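Local coordinates for glycoside Hydrolase Family 43_12 (Metagenome, PDB 7JVH), which probably hydrolyses glycosidic bonds of arabinose- or xylose-containing plant polysaccharides and their oligosaccharides, at residues A[196-208]-A[220-234]. Numbering follows the deposited sequence.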
# COMPACT_ATOMS: atom_id res chain seq x y z
N LEU A 196 2.01 23.29 21.19
CA LEU A 196 2.39 23.22 22.60
C LEU A 196 3.62 22.35 22.86
O LEU A 196 4.23 22.45 23.93
CB LEU A 196 1.21 22.72 23.44
CG LEU A 196 0.04 23.69 23.63
CD1 LEU A 196 -0.97 23.11 24.59
CD2 LEU A 196 0.51 25.05 24.09
N TYR A 197 3.98 21.50 21.89
CA TYR A 197 5.14 20.60 22.02
C TYR A 197 5.73 20.15 20.67
O TYR A 197 6.10 18.98 20.50
CB TYR A 197 4.80 19.38 22.89
CG TYR A 197 3.59 18.57 22.45
CD1 TYR A 197 2.32 18.88 22.92
CD2 TYR A 197 3.73 17.49 21.58
CE1 TYR A 197 1.21 18.15 22.53
CE2 TYR A 197 2.63 16.74 21.18
CZ TYR A 197 1.36 17.08 21.67
OH TYR A 197 0.24 16.37 21.29
N GLY A 198 5.81 21.08 19.72
CA GLY A 198 6.48 20.87 18.47
C GLY A 198 5.54 20.34 17.39
O GLY A 198 4.32 20.32 17.57
N PRO A 199 6.09 19.93 16.23
CA PRO A 199 5.27 19.40 15.14
C PRO A 199 4.41 18.15 15.46
O PRO A 199 3.47 17.89 14.71
CB PRO A 199 6.29 19.07 14.03
CG PRO A 199 7.65 19.41 14.55
CD PRO A 199 7.53 20.04 15.91
N ASN A 200 4.74 17.39 16.51
CA ASN A 200 3.95 16.19 16.84
C ASN A 200 2.57 16.54 17.39
O ASN A 200 1.66 15.73 17.33
CB ASN A 200 4.67 15.24 17.84
CG ASN A 200 5.88 14.56 17.23
OD1 ASN A 200 6.01 14.45 16.02
ND2 ASN A 200 6.77 14.10 18.10
N HIS A 201 2.44 17.75 17.94
CA HIS A 201 1.15 18.25 18.37
C HIS A 201 0.25 18.44 17.14
O HIS A 201 0.56 19.23 16.25
CB HIS A 201 1.28 19.55 19.15
CG HIS A 201 -0.02 20.09 19.64
ND1 HIS A 201 -0.15 21.34 20.18
CD2 HIS A 201 -1.25 19.54 19.65
CE1 HIS A 201 -1.41 21.54 20.52
NE2 HIS A 201 -2.10 20.46 20.21
N ARG A 202 -0.85 17.68 17.10
CA ARG A 202 -1.83 17.74 16.03
C ARG A 202 -3.23 17.76 16.60
O ARG A 202 -3.42 17.64 17.82
CB ARG A 202 -1.64 16.54 15.10
CG ARG A 202 -0.35 16.58 14.29
CD ARG A 202 -0.11 17.81 13.42
NE ARG A 202 -0.81 17.73 12.14
CZ ARG A 202 -0.38 18.21 10.98
NH1 ARG A 202 0.80 18.85 10.89
NH2 ARG A 202 -1.16 18.10 9.91
N CYS A 203 -4.22 17.94 15.71
CA CYS A 203 -5.61 18.17 16.08
C CYS A 203 -6.53 17.38 15.20
O CYS A 203 -6.21 17.10 14.05
CB CYS A 203 -5.98 19.66 15.87
SG CYS A 203 -5.18 20.76 17.02
N ILE A 204 -7.71 17.05 15.74
CA ILE A 204 -8.82 16.56 14.96
C ILE A 204 -9.84 17.69 14.82
O ILE A 204 -10.26 18.29 15.82
CB ILE A 204 -9.50 15.33 15.60
CG1 ILE A 204 -8.48 14.21 15.80
CG2 ILE A 204 -10.67 14.88 14.75
CD1 ILE A 204 -7.73 13.78 14.56
N LYS A 205 -10.21 17.96 13.57
CA LYS A 205 -11.08 19.04 13.20
C LYS A 205 -12.26 18.46 12.46
O LYS A 205 -12.09 17.57 11.65
CB LYS A 205 -10.33 20.02 12.30
CG LYS A 205 -11.11 21.31 12.01
CD LYS A 205 -10.23 22.37 11.37
CE LYS A 205 -9.21 22.92 12.37
NZ LYS A 205 -8.27 23.86 11.74
N ILE A 206 -13.46 19.00 12.73
CA ILE A 206 -14.68 18.59 12.04
C ILE A 206 -15.30 19.78 11.30
O ILE A 206 -15.17 20.92 11.73
CB ILE A 206 -15.69 17.95 13.02
CG1 ILE A 206 -16.83 17.28 12.25
CG2 ILE A 206 -16.23 18.97 14.02
CD1 ILE A 206 -17.69 16.39 13.15
N TRP A 207 -15.94 19.48 10.16
CA TRP A 207 -16.63 20.45 9.32
C TRP A 207 -17.97 19.86 8.94
O TRP A 207 -18.07 18.66 8.72
CB TRP A 207 -15.89 20.65 8.00
CG TRP A 207 -14.52 21.23 8.08
CD1 TRP A 207 -13.37 20.57 8.37
CD2 TRP A 207 -14.16 22.59 7.81
NE1 TRP A 207 -12.31 21.43 8.31
CE2 TRP A 207 -12.76 22.68 7.98
CE3 TRP A 207 -14.87 23.74 7.46
CZ2 TRP A 207 -12.06 23.88 7.81
CZ3 TRP A 207 -14.17 24.94 7.28
CH2 TRP A 207 -12.78 25.00 7.48
N GLU A 208 -18.99 20.71 8.81
CA GLU A 208 -20.22 20.36 8.13
C GLU A 208 -19.89 20.30 6.64
O GLU A 208 -19.05 21.06 6.15
CB GLU A 208 -21.32 21.39 8.40
CG GLU A 208 -22.73 20.92 8.03
CD GLU A 208 -23.83 21.88 8.52
OE1 GLU A 208 -23.58 22.63 9.49
OE2 GLU A 208 -24.94 21.88 7.94
N THR A 220 -17.99 26.44 9.82
CA THR A 220 -18.53 25.29 10.56
C THR A 220 -17.44 24.44 11.20
O THR A 220 -17.74 23.45 11.86
CB THR A 220 -19.41 24.39 9.67
OG1 THR A 220 -18.60 23.76 8.65
CG2 THR A 220 -20.54 25.19 9.01
N ASP A 221 -16.18 24.85 11.02
CA ASP A 221 -15.03 24.12 11.54
C ASP A 221 -14.92 24.27 13.05
O ASP A 221 -15.17 25.33 13.59
CB ASP A 221 -13.72 24.54 10.87
CG ASP A 221 -13.42 26.03 11.00
OD1 ASP A 221 -14.31 26.86 10.75
OD2 ASP A 221 -12.29 26.39 11.35
N LYS A 222 -14.54 23.17 13.72
CA LYS A 222 -14.30 23.15 15.15
C LYS A 222 -13.29 22.06 15.48
O LYS A 222 -13.36 20.95 14.93
CB LYS A 222 -15.60 22.84 15.90
CG LYS A 222 -15.49 22.99 17.41
CD LYS A 222 -16.51 22.19 18.16
CE LYS A 222 -16.34 22.42 19.65
NZ LYS A 222 -17.18 21.45 20.45
N VAL A 223 -12.35 22.39 16.37
CA VAL A 223 -11.41 21.40 16.89
C VAL A 223 -12.15 20.58 17.95
O VAL A 223 -12.60 21.12 18.96
CB VAL A 223 -10.15 22.04 17.51
CG1 VAL A 223 -9.26 20.96 18.09
CG2 VAL A 223 -9.40 22.86 16.46
N ILE A 224 -12.26 19.27 17.70
CA ILE A 224 -12.95 18.33 18.61
C ILE A 224 -12.01 17.47 19.45
O ILE A 224 -12.41 16.98 20.50
CB ILE A 224 -13.98 17.45 17.87
CG1 ILE A 224 -13.40 16.84 16.60
CG2 ILE A 224 -15.23 18.27 17.54
CD1 ILE A 224 -14.33 15.82 15.98
N VAL A 225 -10.77 17.29 18.98
CA VAL A 225 -9.70 16.75 19.81
C VAL A 225 -8.44 17.56 19.60
O VAL A 225 -8.06 17.82 18.48
CB VAL A 225 -9.38 15.26 19.50
CG1 VAL A 225 -8.21 14.79 20.36
CG2 VAL A 225 -10.60 14.39 19.75
N ASN A 226 -7.81 17.95 20.71
CA ASN A 226 -6.53 18.65 20.69
C ASN A 226 -5.40 17.79 21.27
O ASN A 226 -5.35 17.55 22.47
CB ASN A 226 -6.63 19.98 21.42
CG ASN A 226 -5.42 20.86 21.17
OD1 ASN A 226 -4.69 20.68 20.18
ND2 ASN A 226 -5.20 21.83 22.07
N GLY A 227 -4.50 17.33 20.38
CA GLY A 227 -3.35 16.54 20.78
C GLY A 227 -3.59 15.03 20.77
O GLY A 227 -2.91 14.29 20.03
N GLY A 228 -4.54 14.59 21.60
CA GLY A 228 -4.89 13.18 21.76
C GLY A 228 -5.79 12.93 22.96
O GLY A 228 -6.49 13.85 23.41
N THR A 229 -5.76 11.69 23.47
CA THR A 229 -6.57 11.28 24.64
C THR A 229 -6.20 12.03 25.93
O THR A 229 -7.04 12.24 26.79
CB THR A 229 -6.46 9.77 24.93
OG1 THR A 229 -5.08 9.40 24.94
CG2 THR A 229 -7.19 8.96 23.87
N ASP A 230 -4.92 12.40 26.06
CA ASP A 230 -4.42 13.17 27.20
C ASP A 230 -3.24 14.06 26.77
O ASP A 230 -2.12 13.57 26.61
CB ASP A 230 -4.01 12.23 28.34
CG ASP A 230 -3.48 12.99 29.55
OD1 ASP A 230 -3.61 14.23 29.61
OD2 ASP A 230 -2.94 12.35 30.47
N ILE A 231 -3.52 15.36 26.62
CA ILE A 231 -2.57 16.32 26.06
C ILE A 231 -1.30 16.48 26.90
O ILE A 231 -0.21 16.67 26.35
CB ILE A 231 -3.24 17.69 25.79
CG1 ILE A 231 -2.39 18.53 24.84
CG2 ILE A 231 -3.52 18.44 27.09
CD1 ILE A 231 -3.20 19.46 23.96
N GLU A 232 -1.44 16.35 28.23
CA GLU A 232 -0.31 16.37 29.16
C GLU A 232 0.81 15.38 28.77
O GLU A 232 1.97 15.61 29.05
CB GLU A 232 -0.76 16.10 30.60
CG GLU A 232 -1.45 17.27 31.30
CD GLU A 232 -1.82 17.00 32.75
OE1 GLU A 232 -1.22 16.14 33.44
OE2 GLU A 232 -2.72 17.71 33.21
N LYS A 233 0.42 14.25 28.15
CA LYS A 233 1.36 13.20 27.72
C LYS A 233 2.03 13.49 26.36
O LYS A 233 2.82 12.67 25.88
CB LYS A 233 0.65 11.84 27.67
CG LYS A 233 0.08 11.38 29.01
CD LYS A 233 -0.36 9.93 29.02
CE LYS A 233 -0.56 9.44 30.46
NZ LYS A 233 -1.77 8.57 30.67
N LYS A 234 1.72 14.64 25.76
CA LYS A 234 2.26 15.05 24.46
C LYS A 234 2.00 14.00 23.38
O LYS A 234 2.92 13.54 22.71
CB LYS A 234 3.76 15.33 24.56
CG LYS A 234 4.14 16.39 25.58
CD LYS A 234 5.63 16.31 25.90
CE LYS A 234 6.16 17.55 26.58
NZ LYS A 234 5.69 17.69 27.99
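Tyr197 holds its ring between two partners: CA of Lys234 makes a CH-pi contact over one face, 3.7 Å from the centroid of the Tyr197 ring, and CB of His201 covers the opposite face. CG1 of Ile231 sits at the ring edge. Strands 203-208 and 222-226 form an antiparallel beta hairpin, the last two strands of a four-stranded blade in the five-bladed beta-propeller of family 43; Tyr197, His201, Ile231 and Lys234 pack next to it. The His201 ring is held in its own plane at both nitrogens. ND1 accepts the backbone N-H of Leu196, and NE2 of His201 donates to OD1 of Asn226 at 2.6 Å, from above the amide carbonyl plane. His201 CG is anti to the backbone N (chi1 -179°), which carries the ring edge toward the Asn226 amide. At the far end, CB of Asp221 makes a CH-pi contact with one face of Trp207, 3.3 Å from the centroid of its six-membered ring; Trp207 NE1 hydrogen-bonds to His188 NE2.

Strand 222-226 lies at the blade's outer edge. A classic bulge sets Ile224 and Val225 opposite Ile204. CG2 of Ile206 packs 3.7 Å from CG2 of Ile224. At the bulge, Ile204 O accepts Ile224 N at 2.9 Å and, weakly, Val225 N at 3.4 Å.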